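Local structure of amidohydrolase (Xanthomonas campestris pv. campestris, 4DZH) at residues 79-82 with 83-86; 103-106 with 107-110; 119-122 with 123-127; 435-438 with 439-443. The protein probably catalyses the zinc-dependent hydrolytic deamination of adenosine-type compounds such as 5'-methylthioadenosine, as a TIM-barrel amidohydrolase. All coordinates share one frame; numbering follows the deposited sequence. Where two conformers were deposited one is given.

Contact 1: 79-82 with 83-86. With ZN (zinc ion), chain E.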
ATOM      1  N   HIS A  79      13.404   2.510  10.679  1.00 11.96           N
ATOM      2  CA  HIS A  79      14.137   1.241  10.655  1.00 12.80           C
ATOM      3  C   HIS A  79      14.484   0.793   9.248  1.00 13.57           C
ATOM      4  O   HIS A  79      13.626   0.320   8.519  1.00 14.47           O
ATOM      5  CB  HIS A  79      13.342   0.110  11.317  1.00 15.44           C
ATOM      6  CG  HIS A  79      14.133  -1.164  11.436  1.00 13.18           C
ATOM      7  ND1 HIS A  79      15.286  -1.246  12.188  1.00 14.77           N
ATOM      8  CD2 HIS A  79      13.989  -2.375  10.843  1.00 13.06           C
ATOM      9  CE1 HIS A  79      15.776  -2.475  12.110  1.00 12.30           C
ATOM     10  NE2 HIS A  79      15.010  -3.188  11.301  1.00 16.19           N
ATOM     11  N   THR A  80      15.757   0.953   8.871  1.00 15.57           N
ATOM     12  CA  THR A  80      16.180   0.539   7.526  1.00 14.88           C
ATOM     13  C   THR A  80      17.403  -0.374   7.520  1.00 14.06           C
ATOM     14  O   THR A  80      18.244  -0.353   8.423  1.00 15.45           O
ATOM     15  CB  THR A  80      16.499   1.758   6.616  1.00 15.56           C
ATOM     16  OG1 THR A  80      17.496   2.584   7.260  1.00 17.01           O
ATOM     17  CG2 THR A  80      15.215   2.589   6.408  1.00 13.33           C
ATOM     18  N   HIS A  81      17.517  -1.170   6.455  1.00 12.73           N
ATOM     19  CA  HIS A  81      18.743  -1.887   6.100  1.00 15.61           C
ATOM     20  C   HIS A  81      18.949  -1.529   4.634  1.00 14.09           C
ATOM     21  O   HIS A  81      18.694  -2.343   3.746  1.00 13.78           O
ATOM     22  CB  HIS A  81      18.587  -3.414   6.257  1.00 14.14           C
ATOM     23  CG  HIS A  81      18.104  -3.856   7.609  1.00 16.23           C
ATOM     24  ND1 HIS A  81      18.852  -3.676   8.758  1.00 16.99           N
ATOM     25  CD2 HIS A  81      16.966  -4.483   7.988  1.00 16.30           C
ATOM     26  CE1 HIS A  81      18.191  -4.168   9.793  1.00 17.57           C
ATOM     27  NE2 HIS A  81      17.030  -4.635   9.356  1.00 10.91           N
ATOM     28  N   ASN A  82      19.368  -0.296   4.394  1.00 14.33           N
ATOM     29  CA  ASN A  82      19.188   0.251   3.046  1.00 13.36           C
ATOM     30  C   ASN A  82      20.002  -0.376   1.873  1.00 14.58           C
ATOM     31  O   ASN A  82      19.505  -0.396   0.741  1.00 16.62           O
ATOM     32  CB  ASN A  82      19.229   1.806   3.079  1.00 12.40           C
ATOM     33  CG  ASN A  82      17.834   2.420   3.272  1.00 12.27           C
ATOM     34  OD1 ASN A  82      16.780   1.750   3.090  1.00 16.26           O
ATOM     35  ND2 ASN A  82      17.809   3.717   3.594  1.00 13.10           N
ATOM     36  N   PRO A  83      21.194  -0.924   2.144  1.00 16.95           N
ATOM     37  CA  PRO A  83      21.885  -1.618   1.045  1.00 17.80           C
ATOM     38  C   PRO A  83      21.058  -2.777   0.482  1.00 19.27           C
ATOM     39  O   PRO A  83      21.303  -3.216  -0.630  1.00 18.87           O
ATOM     40  CB  PRO A  83      23.168  -2.139   1.710  1.00 15.55           C
ATOM     41  CG  PRO A  83      23.453  -1.106   2.764  1.00 17.13           C
ATOM     42  CD  PRO A  83      22.058  -0.772   3.326  1.00 15.81           C
ATOM     43  N   MET A  84      20.091  -3.289   1.249  0.58 17.23           N
ATOM     44  CA  MET A  84      19.249  -4.359   0.740  0.58 16.79           C
ATOM     45  C   MET A  84      18.278  -3.912  -0.378  0.58 16.85           C
ATOM     46  O   MET A  84      17.561  -4.746  -0.918  0.58 17.68           O
ATOM     47  CB  MET A  84      18.533  -5.092   1.894  0.58 16.24           C
ATOM     48  CG  MET A  84      19.496  -5.499   2.996  0.58 17.76           C
ATOM     49  SD  MET A  84      18.786  -6.483   4.330  0.58 18.99           S
ATOM     50  CE  MET A  84      18.607  -8.077   3.548  0.58 27.83           C
ATOM     51  N   THR A  85      18.270  -2.628  -0.772  1.00 15.25           N
ATOM     52  CA  THR A  85      17.560  -2.256  -1.988  1.00 18.77           C
ATOM     53  C   THR A  85      18.121  -3.078  -3.148  1.00 18.02           C
ATOM     54  O   THR A  85      17.391  -3.467  -4.043  1.00 16.82           O
ATOM     55  CB  THR A  85      17.762  -0.811  -2.407  1.00 19.80           C
ATOM     56  OG1 THR A  85      19.169  -0.547  -2.436  1.00 18.36           O
ATOM     57  CG2 THR A  85      17.089   0.116  -1.481  1.00 20.27           C
ATOM     58  N   LEU A  86      19.424  -3.368  -3.116  1.00 20.87           N
ATOM     59  CA  LEU A  86      20.021  -4.232  -4.153  1.00 22.28           C
ATOM     60  C   LEU A  86      19.536  -5.691  -4.113  1.00 19.21           C
ATOM     61  O   LEU A  86      19.747  -6.439  -5.058  1.00 18.74           O
ATOM     62  CB  LEU A  86      21.576  -4.140  -4.097  1.00 19.61           C
ATOM     63  CG  LEU A  86      22.091  -2.736  -4.449  1.00 18.14           C
ATOM     64  CD1 LEU A  86      23.591  -2.724  -4.239  1.00 18.60           C
ATOM     65  CD2 LEU A  86      21.735  -2.315  -5.875  1.00 18.85           C
TER
HETATM   66 ZN    ZN E 504      15.529  -5.055  10.574  1.00 17.64          ZN
HETATM   67  O   HOH W   1      14.333  -6.676  10.767  1.00 18.19           O
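Met84 lays its sulfur beside CB of His81 where the chain leaves its barrel strand and turns into a short 3-10 segment. Two backbone bonds make the turn: Met84 N donates to His81 O at 3.0 Å, and Thr85 N reaches Asn82 O at 3.0 Å, nearly straight (172°). The OG1 of Thr85 lies near Asn82 O too, while Gly120 O is its stronger partner.

In the nonpolar contact, SD of Met84 sits 3.6 Å from CB of His81, and it meets the imidazole obliquely, 5.0 Å from the ring centroid. Met84 is modelled in two positions, and this contact holds for the one given, in which the bend at chi3 (75°) sets CE against Ile104 and Glu108.

Zinc is bound by NE2 of His79 at 2.1 Å and NE2 of His81 at 2.0 Å, the His-X-His pair of the amidohydrolase superfamily; water 1, His228 and Asp316 complete the site. ND1 of His81 is held by Asn139 O and ND1 of His79 by His226, so second-shell bonds fix both ring rotations.

The turn is buried: Asn82 and Thr85 pack on helix 114-130, Thr80 and Pro83 on strand 133-139, and Met84 on helix 96-111.

Contact 2: 103-106 with 107-110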
ATOM      1  N   HIS A 103      19.188 -17.967   1.394  1.00 34.87           N
ATOM      2  CA  HIS A 103      19.152 -16.880   0.436  1.00 32.85           C
ATOM      3  C   HIS A 103      19.828 -15.598   0.935  1.00 32.78           C
ATOM      4  O   HIS A 103      20.834 -15.165   0.351  1.00 34.11           O
ATOM      5  CB  HIS A 103      17.704 -16.606  -0.038  1.00 33.20           C
ATOM      6  CG  HIS A 103      17.085 -17.756  -0.779  1.00 37.50           C
ATOM      7  ND1 HIS A 103      16.514 -18.836  -0.136  1.00 41.86           N
ATOM      8  CD2 HIS A 103      16.961 -18.002  -2.108  1.00 38.93           C
ATOM      9  CE1 HIS A 103      16.055 -19.693  -1.034  1.00 43.83           C
ATOM     10  NE2 HIS A 103      16.310 -19.207  -2.238  1.00 43.53           N
ATOM     11  N   ILE A 104      19.296 -14.992   2.001  1.00 31.02           N
ATOM     12  CA  ILE A 104      19.803 -13.681   2.433  1.00 31.18           C
ATOM     13  C   ILE A 104      21.256 -13.724   2.944  1.00 32.39           C
ATOM     14  O   ILE A 104      22.124 -13.015   2.415  1.00 31.81           O
ATOM     15  CB  ILE A 104      18.893 -13.005   3.495  1.00 30.88           C
ATOM     16  CG1 ILE A 104      17.489 -12.737   2.935  1.00 31.66           C
ATOM     17  CG2 ILE A 104      19.519 -11.682   3.971  1.00 32.11           C
ATOM     18  CD1 ILE A 104      17.495 -11.908   1.695  1.00 30.49           C
ATOM     19  N   TRP A 105      21.526 -14.544   3.959  1.00 33.09           N
ATOM     20  CA  TRP A 105      22.903 -14.639   4.484  1.00 37.08           C
ATOM     21  C   TRP A 105      23.940 -15.051   3.427  1.00 35.58           C
ATOM     22  O   TRP A 105      24.972 -14.400   3.308  1.00 31.61           O
ATOM     23  CB  TRP A 105      22.999 -15.550   5.705  1.00 43.75           C
ATOM     24  CG  TRP A 105      22.175 -15.101   6.876  1.00 52.21           C
ATOM     25  CD1 TRP A 105      21.735 -13.826   7.145  1.00 55.89           C
ATOM     26  CD2 TRP A 105      21.666 -15.931   7.932  1.00 55.33           C
ATOM     27  NE1 TRP A 105      20.990 -13.818   8.309  1.00 57.21           N
ATOM     28  CE2 TRP A 105      20.937 -15.094   8.811  1.00 56.69           C
ATOM     29  CE3 TRP A 105      21.766 -17.296   8.225  1.00 56.23           C
ATOM     30  CZ2 TRP A 105      20.309 -15.585   9.961  1.00 55.75           C
ATOM     31  CZ3 TRP A 105      21.140 -17.779   9.368  1.00 56.19           C
ATOM     32  CH2 TRP A 105      20.419 -16.921  10.219  1.00 56.03           C
ATOM     33  N   PRO A 106      23.670 -16.112   2.639  1.00 35.41           N
ATOM     34  CA  PRO A 106      24.691 -16.456   1.635  1.00 33.70           C
ATOM     35  C   PRO A 106      24.908 -15.381   0.561  1.00 33.31           C
ATOM     36  O   PRO A 106      26.039 -15.203   0.096  1.00 32.02           O
ATOM     37  CB  PRO A 106      24.140 -17.733   0.983  1.00 35.50           C
ATOM     38  CG  PRO A 106      23.145 -18.268   1.972  1.00 36.54           C
ATOM     39  CD  PRO A 106      22.562 -17.087   2.662  1.00 34.83           C
ATOM     40  N   VAL A 107      23.859 -14.673   0.158  1.00 31.15           N
ATOM     41  CA  VAL A 107      24.074 -13.585  -0.782  1.00 30.18           C
ATOM     42  C   VAL A 107      24.858 -12.451  -0.129  1.00 29.89           C
ATOM     43  O   VAL A 107      25.822 -11.949  -0.712  1.00 31.03           O
ATOM     44  CB  VAL A 107      22.764 -13.069  -1.401  1.00 31.14           C
ATOM     45  CG1 VAL A 107      23.027 -11.814  -2.196  1.00 34.11           C
ATOM     46  CG2 VAL A 107      22.207 -14.117  -2.303  1.00 30.86           C
ATOM     47  N   GLU A 108      24.460 -12.056   1.076  1.00 30.34           N
ATOM     48  CA  GLU A 108      25.172 -10.997   1.804  1.00 32.46           C
ATOM     49  C   GLU A 108      26.645 -11.357   2.003  1.00 34.02           C
ATOM     50  O   GLU A 108      27.528 -10.504   1.850  1.00 35.53           O
ATOM     51  CB  GLU A 108      24.542 -10.733   3.175  1.00 35.61           C
ATOM     52  CG  GLU A 108      23.283  -9.889   3.130  1.00 35.16           C
ATOM     53  CD  GLU A 108      22.793  -9.498   4.519  1.00 40.32           C
ATOM     54  OE1 GLU A 108      22.991 -10.283   5.473  1.00 44.04           O
ATOM     55  OE2 GLU A 108      22.217  -8.394   4.660  1.00 39.04           O
ATOM     56  N   ALA A 109      26.896 -12.614   2.355  1.00 31.29           N
ATOM     57  CA  ALA A 109      28.258 -13.092   2.573  1.00 31.77           C
ATOM     58  C   ALA A 109      29.079 -12.897   1.300  1.00 32.29           C
ATOM     59  O   ALA A 109      30.271 -12.556   1.349  1.00 32.69           O
ATOM     60  CB  ALA A 109      28.238 -14.556   2.966  1.00 32.00           C
ATOM     61  N   ALA A 110      28.428 -13.084   0.162  1.00 29.14           N
ATOM     62  CA  ALA A 110      29.119 -13.035  -1.109  1.00 29.13           C
ATOM     63  C   ALA A 110      29.351 -11.609  -1.584  1.00 31.08           C
ATOM     64  O   ALA A 110      30.310 -11.346  -2.290  1.00 37.16           O
ATOM     65  CB  ALA A 110      28.349 -13.829  -2.155  1.00 27.79           C
TER
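Val107, Pro106 and Glu108 carry this turn of the alpha-helix 96-111, which follows the metal-binding barrel strand 69-80, and a proline kink marks it. Pro106 has no N-H to give to the turn before, and the helix bends there; its carbonyl still accepts Ala110 N at 3.2 Å, a bond opened to 136° at the hydrogen.

Val107 is the buried member. Its N binds His103 O at 3.1 Å, and CG2, set anti to the carbonyl carbon with CG1 anti to N (chi1 171°), lies against that same oxygen at 3.2 Å.

Glu108 donates its N to Ile104 O at 2.9 Å in a nearly straight bond. Beyond CG its chain is extended and runs back along the preceding turn, across Ile104, whose CG2 touches the carboxylate carbon CD at 4.0 Å. Its OE2 is hydrogen-bonded to Tyr140 OH, which helps fix the rotation of the group beside Met84 of the zinc-side turn.

Trp105 meets the glutamate with the rim of its indole rather than a face: OE1 of Glu108 stands near the ring plane, 4.1 Å from CD1 of Trp105, with carboxylate and ring turned 25° apart.

Contact 3: 119-122 with 123-127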
ATOM      1  N   ASP A 119      26.531   1.603  -2.942  1.00 19.06           N
ATOM      2  CA  ASP A 119      25.619   1.646  -4.073  1.00 20.80           C
ATOM      3  C   ASP A 119      24.166   1.430  -3.570  1.00 13.13           C
ATOM      4  O   ASP A 119      23.243   2.136  -4.030  1.00 16.24           O
ATOM      5  CB  ASP A 119      25.971   0.569  -5.095  1.00 24.02           C
ATOM      6  CG  ASP A 119      27.269   0.882  -5.870  1.00 28.64           C
ATOM      7  OD1 ASP A 119      27.788   2.013  -5.749  1.00 26.83           O
ATOM      8  OD2 ASP A 119      27.740  -0.033  -6.588  1.00 28.66           O
ATOM      9  N   GLY A 120      23.986   0.470  -2.664  1.00 15.93           N
ATOM     10  CA  GLY A 120      22.657   0.162  -2.155  1.00 17.48           C
ATOM     11  C   GLY A 120      22.077   1.326  -1.345  1.00 13.93           C
ATOM     12  O   GLY A 120      20.894   1.668  -1.464  1.00 14.45           O
ATOM     13  N   THR A 121      22.916   1.965  -0.556  1.00 15.20           N
ATOM     14  CA  THR A 121      22.487   3.130   0.211  1.00 15.45           C
ATOM     15  C   THR A 121      22.100   4.278  -0.700  1.00 13.83           C
ATOM     16  O   THR A 121      21.088   4.984  -0.479  1.00 13.47           O
ATOM     17  CB  THR A 121      23.607   3.564   1.173  1.00 16.13           C
ATOM     18  OG1 THR A 121      23.895   2.470   2.065  1.00 16.57           O
ATOM     19  CG2 THR A 121      23.154   4.741   1.988  1.00 15.53           C
ATOM     20  N   THR A 122      22.908   4.485  -1.755  1.00 16.10           N
ATOM     21  CA  THR A 122      22.641   5.544  -2.692  1.00 17.66           C
ATOM     22  C   THR A 122      21.327   5.314  -3.450  1.00 15.73           C
ATOM     23  O   THR A 122      20.515   6.242  -3.610  1.00 14.76           O
ATOM     24  CB  THR A 122      23.815   5.678  -3.681  1.00 15.57           C
ATOM     25  OG1 THR A 122      25.001   5.946  -2.952  1.00 18.51           O
ATOM     26  CG2 THR A 122      23.544   6.783  -4.665  1.00 15.86           C
ATOM     27  N   LEU A 123      21.112   4.075  -3.914  1.00 13.91           N
ATOM     28  CA  LEU A 123      19.836   3.691  -4.486  1.00 15.51           C
ATOM     29  C   LEU A 123      18.654   4.001  -3.518  1.00 11.95           C
ATOM     30  O   LEU A 123      17.657   4.611  -3.918  1.00 13.77           O
ATOM     31  CB  LEU A 123      19.872   2.200  -4.840  1.00 15.75           C
ATOM     32  CG  LEU A 123      18.601   1.661  -5.506  1.00 17.82           C
ATOM     33  CD1 LEU A 123      18.213   2.512  -6.726  1.00 18.21           C
ATOM     34  CD2 LEU A 123      18.840   0.236  -5.864  1.00 15.15           C
ATOM     35  N   ALA A 124      18.829   3.642  -2.247  1.00 14.20           N
ATOM     36  CA  ALA A 124      17.796   3.912  -1.256  1.00 14.72           C
ATOM     37  C   ALA A 124      17.516   5.405  -1.075  1.00 10.99           C
ATOM     38  O   ALA A 124      16.344   5.828  -0.967  1.00 13.66           O
ATOM     39  CB  ALA A 124      18.166   3.279   0.083  1.00 11.00           C
ATOM     40  N   ILE A 125      18.583   6.217  -1.086  1.00 13.93           N
ATOM     41  CA  ILE A 125      18.413   7.652  -0.920  1.00 12.51           C
ATOM     42  C   ILE A 125      17.527   8.218  -2.051  1.00 14.70           C
ATOM     43  O   ILE A 125      16.582   8.972  -1.808  1.00 13.18           O
ATOM     44  CB  ILE A 125      19.776   8.354  -0.876  1.00 11.58           C
ATOM     45  CG1 ILE A 125      20.504   8.037   0.427  1.00 14.12           C
ATOM     46  CG2 ILE A 125      19.588   9.875  -1.118  1.00 14.67           C
ATOM     47  CD1 ILE A 125      21.974   8.483   0.404  1.00 14.54           C
ATOM     48  N   ALA A 126      17.762   7.781  -3.292  1.00 13.91           N
ATOM     49  CA  ALA A 126      16.892   8.206  -4.396  1.00 15.52           C
ATOM     50  C   ALA A 126      15.424   7.768  -4.158  1.00 11.34           C
ATOM     51  O   ALA A 126      14.486   8.553  -4.351  1.00 12.81           O
ATOM     52  CB  ALA A 126      17.445   7.655  -5.720  1.00 17.93           C
ATOM     53  N   GLU A 127      15.230   6.500  -3.782  1.00 12.97           N
ATOM     54  CA  GLU A 127      13.884   6.004  -3.550  1.00 14.62           C
ATOM     55  C   GLU A 127      13.192   6.731  -2.398  1.00 10.90           C
ATOM     56  O   GLU A 127      11.987   7.064  -2.479  1.00 11.93           O
ATOM     57  CB  GLU A 127      13.889   4.485  -3.300  1.00 14.70           C
ATOM     58  CG  GLU A 127      12.459   3.963  -3.060  1.00 13.53           C
ATOM     59  CD  GLU A 127      12.362   2.466  -2.947  1.00 15.79           C
ATOM     60  OE1 GLU A 127      13.353   1.756  -3.165  1.00 15.29           O
ATOM     61  OE2 GLU A 127      11.237   2.020  -2.616  1.00 14.24           O
TER
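Four consecutive i to i+4 hydrogen bonds tie 119-122 to 123-127 in regular alpha-helix, from Leu123 N to Asp119 O at 2.9 Å through to Ala126 N to Thr122 O at 3.2 Å.

The one side-chain pair that meets across the turn is Thr121 with Ile125. CG2 of the threonine stands 4.2 Å from CD1 of the isoleucine, a loose methyl-methyl approach on the same flank of the helix. Closer in, CG1 of Ile125 rests 3.2 Å from Thr121 O, the oxygen that also takes Ile125 N: with CG1 anti to its own carbonyl carbon (chi1 -71°), the branch is laid back over the preceding turn.

Leu123 behaves differently. Its CB lies near two carbonyl oxygens, 3.5 Å from Asp119 O and 3.6 Å from Gly120 O, and then CG, anti to the backbone N (chi1 -178°), carries the isopropyl end away from the turn. Ala124 places its methyl 3.4 Å from Thr121 O. The two threonine hydroxyls turn back along the helix, each with a carbonyl of its own helix as partner, OG1 of Thr121 with Val117 O and OG1 of Thr122 with Ala118 O; Thr121 OG1 also has a weak hydrogen bond with Gln146 NE2.

The helix is wedged between several elements. Thr121, Thr122 and Ile125 face helix 143-152, Thr122 and Ala126 also touch Leu434 of helix 431-447, Ala124 lies on Asn82 of the metal-site loop, and Leu123 and Ala126 reach Gln392 and Leu389 of the second subunit.

Contact 4: 435-438 with 439-443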
ATOM      1  N   VAL A 435      19.992   3.128 -12.121  1.00 26.82           N
ATOM      2  CA  VAL A 435      19.385   1.935 -12.706  1.00 26.51           C
ATOM      3  C   VAL A 435      20.446   1.043 -13.341  1.00 25.13           C
ATOM      4  O   VAL A 435      20.469  -0.184 -13.117  1.00 23.30           O
ATOM      5  CB  VAL A 435      18.251   2.276 -13.706  1.00 26.82           C
ATOM      6  CG1 VAL A 435      17.708   0.991 -14.408  1.00 28.44           C
ATOM      7  CG2 VAL A 435      17.144   3.014 -13.007  1.00 28.21           C
ATOM      8  N   ALA A 436      21.386   1.639 -14.084  1.00 27.93           N
ATOM      9  CA  ALA A 436      22.419   0.788 -14.669  1.00 26.29           C
ATOM     10  C   ALA A 436      23.226   0.082 -13.593  1.00 21.23           C
ATOM     11  O   ALA A 436      23.568  -1.094 -13.736  1.00 24.98           O
ATOM     12  CB  ALA A 436      23.353   1.585 -15.610  1.00 22.68           C
ATOM     13  N   ASN A 437      23.564   0.789 -12.500  1.00 21.78           N
ATOM     14  CA  ASN A 437      24.289   0.162 -11.416  1.00 25.09           C
ATOM     15  C   ASN A 437      23.501  -1.009 -10.804  1.00 20.80           C
ATOM     16  O   ASN A 437      24.080  -2.024 -10.431  1.00 24.27           O
ATOM     17  CB  ASN A 437      24.672   1.212 -10.334  1.00 29.06           C
ATOM     18  CG  ASN A 437      25.307   0.585  -9.109  1.00 30.99           C
ATOM     19  OD1 ASN A 437      24.612   0.266  -8.144  1.00 26.65           O
ATOM     20  ND2 ASN A 437      26.625   0.390  -9.134  1.00 28.92           N
ATOM     21  N   ALA A 438      22.188  -0.839 -10.667  1.00 25.13           N
ATOM     22  CA  ALA A 438      21.327  -1.865 -10.051  1.00 26.46           C
ATOM     23  C   ALA A 438      21.265  -3.179 -10.885  1.00 18.53           C
ATOM     24  O   ALA A 438      21.278  -4.296 -10.356  1.00 23.05           O
ATOM     25  CB  ALA A 438      19.926  -1.311  -9.826  1.00 25.67           C
ATOM     26  N   ARG A 439      21.288  -3.009 -12.184  1.00 23.19           N
ATOM     27  CA  ARG A 439      21.369  -4.153 -13.096  1.00 27.12           C
ATOM     28  C   ARG A 439      22.692  -4.927 -13.001  1.00 30.28           C
ATOM     29  O   ARG A 439      22.693  -6.168 -13.098  1.00 30.71           O
ATOM     30  CB  ARG A 439      21.133  -3.675 -14.502  1.00 31.68           C
ATOM     31  CG  ARG A 439      19.900  -2.838 -14.555  1.00 35.59           C
ATOM     32  CD  ARG A 439      19.508  -2.480 -15.964  1.00 38.17           C
ATOM     33  NE  ARG A 439      18.056  -2.411 -16.089  1.00 38.54           N
ATOM     34  CZ  ARG A 439      17.414  -1.532 -16.857  1.00 39.31           C
ATOM     35  NH1 ARG A 439      18.090  -0.629 -17.550  1.00 42.25           N
ATOM     36  NH2 ARG A 439      16.086  -1.552 -16.937  1.00 39.00           N
ATOM     37  N   GLN A 440      23.814  -4.215 -12.785  1.00 28.97           N
ATOM     38  CA  GLN A 440      25.065  -4.904 -12.516  1.00 26.79           C
ATOM     39  C   GLN A 440      24.946  -5.789 -11.321  1.00 25.61           C
ATOM     40  O   GLN A 440      25.318  -6.962 -11.356  1.00 28.82           O
ATOM     41  CB  GLN A 440      26.224  -3.917 -12.243  1.00 24.31           C
ATOM     42  CG  GLN A 440      27.499  -4.690 -11.763  1.00 31.40           C
ATOM     43  CD  GLN A 440      28.569  -3.796 -11.205  1.00 33.71           C
ATOM     44  OE1 GLN A 440      28.501  -3.354 -10.049  1.00 34.79           O
ATOM     45  NE2 GLN A 440      29.567  -3.513 -12.024  1.00 29.62           N
ATOM     46  N   TRP A 441      24.453  -5.215 -10.221  1.00 24.96           N
ATOM     47  CA  TRP A 441      24.325  -5.979  -8.994  1.00 27.70           C
ATOM     48  C   TRP A 441      23.380  -7.172  -9.150  1.00 22.05           C
ATOM     49  O   TRP A 441      23.586  -8.233  -8.531  1.00 25.57           O
ATOM     50  CB  TRP A 441      23.863  -5.056  -7.870  1.00 30.38           C
ATOM     51  CG  TRP A 441      25.023  -4.275  -7.323  1.00 26.33           C
ATOM     52  CD1 TRP A 441      25.267  -2.931  -7.451  1.00 27.03           C
ATOM     53  CD2 TRP A 441      26.118  -4.827  -6.609  1.00 24.85           C
ATOM     54  NE1 TRP A 441      26.462  -2.614  -6.812  1.00 22.81           N
ATOM     55  CE2 TRP A 441      26.990  -3.764  -6.285  1.00 24.54           C
ATOM     56  CE3 TRP A 441      26.444  -6.125  -6.192  1.00 27.38           C
ATOM     57  CZ2 TRP A 441      28.162  -3.963  -5.574  1.00 25.28           C
ATOM     58  CZ3 TRP A 441      27.602  -6.327  -5.477  1.00 27.30           C
ATOM     59  CH2 TRP A 441      28.454  -5.248  -5.176  1.00 24.50           C
ATOM     60  N   ARG A 442      22.363  -6.986  -9.976  1.00 25.63           N
ATOM     61  CA  ARG A 442      21.395  -8.046 -10.261  1.00 27.23           C
ATOM     62  C   ARG A 442      22.122  -9.250 -10.863  1.00 26.28           C
ATOM     63  O   ARG A 442      21.958 -10.380 -10.414  1.00 28.57           O
ATOM     64  CB  ARG A 442      20.333  -7.523 -11.226  1.00 25.90           C
ATOM     65  CG  ARG A 442      19.008  -8.273 -11.169  1.00 31.54           C
ATOM     66  CD  ARG A 442      19.115  -9.514 -11.985  1.00 31.18           C
ATOM     67  NE  ARG A 442      19.565  -9.183 -13.326  1.00 34.03           N
ATOM     68  CZ  ARG A 442      18.744  -8.759 -14.281  1.00 39.07           C
ATOM     69  NH1 ARG A 442      19.206  -8.485 -15.498  1.00 44.97           N
ATOM     70  NH2 ARG A 442      17.441  -8.634 -14.019  1.00 37.79           N
ATOM     71  N   ASP A 443      22.985  -8.978 -11.831  1.00 28.21           N
ATOM     72  CA  ASP A 443      23.823 -10.025 -12.458  1.00 33.32           C
ATOM     73  C   ASP A 443      24.835 -10.727 -11.516  1.00 31.83           C
ATOM     74  O   ASP A 443      25.022 -11.953 -11.578  1.00 31.63           O
ATOM     75  CB  ASP A 443      24.564  -9.450 -13.653  1.00 32.89           C
ATOM     76  CG  ASP A 443      23.622  -8.976 -14.765  1.00 35.59           C
ATOM     77  OD1 ASP A 443      22.448  -9.446 -14.866  1.00 35.33           O
ATOM     78  OD2 ASP A 443      24.068  -8.126 -15.551  1.00 37.91           O
TER
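Asn437 and Trp441 are brought together by different first torsions: CG of Asn437 is anti to the backbone N (chi1 174°), whereas CG of Trp441 is anti to its carbonyl carbon (chi1 -80°), which leans the indole back one turn. The two then run side by side in the same direction, amide and ring planes 66° apart. OD1 of Asn437 comes in the ring plane to the edge of the indole, 3.3 Å from CD1 of Trp441, so the oxygen faces the ring's C-H rim. ND2 of Asn437 and NE1 of Trp441 both donate to OD2 of Asp119, and this shared acceptor fixes the rotation of amide and indole alike.

Further round the helix, Arg439 crosses Val435. The valine methyl CG1 lies over the centre of one guanidinium face, 3.5 Å from CZ of Arg439, while CG of Arg439 presses on Val435 O at 3.1 Å. Arg442, bent at chi2 and chi3, makes a salt bridge to its neighbour: NE meets Asp443 OD1 at 3.3 Å, and its NH2 also binds Leu394 O of the second subunit.

Backbone bonds such as Arg442 N to Ala438 O, 2.9 Å, hold the frame. Trp441 and Ala438 are buried, whereas Ala436 and Asp443 are exposed, the pattern of an amphipathic C-terminal helix, 431-447, packed at the subunit interface.

How the contacts relate
Contact 1 is the hub: it supplies two zinc ligands, and the other three contacts lie round the loop that follows them. Contact 2 touches it through Met84 CE, 3.7 Å from Ile104 CG2 in the given conformer; the side chain of Glu108 comes within about 6 Å of that of His81. Contact 3 joins it on another flank, where Thr85 OG1 and Gly120 O lie 3.0 Å apart. Contact 4 is farther from the metal yet meets Leu86, whose CD1 is 3.6 Å from Trp441 CD1, and is tied to contact 3 by Asp119 OD2, 2.8 Å from Asn437 ND2. Contacts 2 and 3 do not touch; their nearest atoms are about 11 Å apart. Contacts 1, 3 and 4 also reach the second subunit.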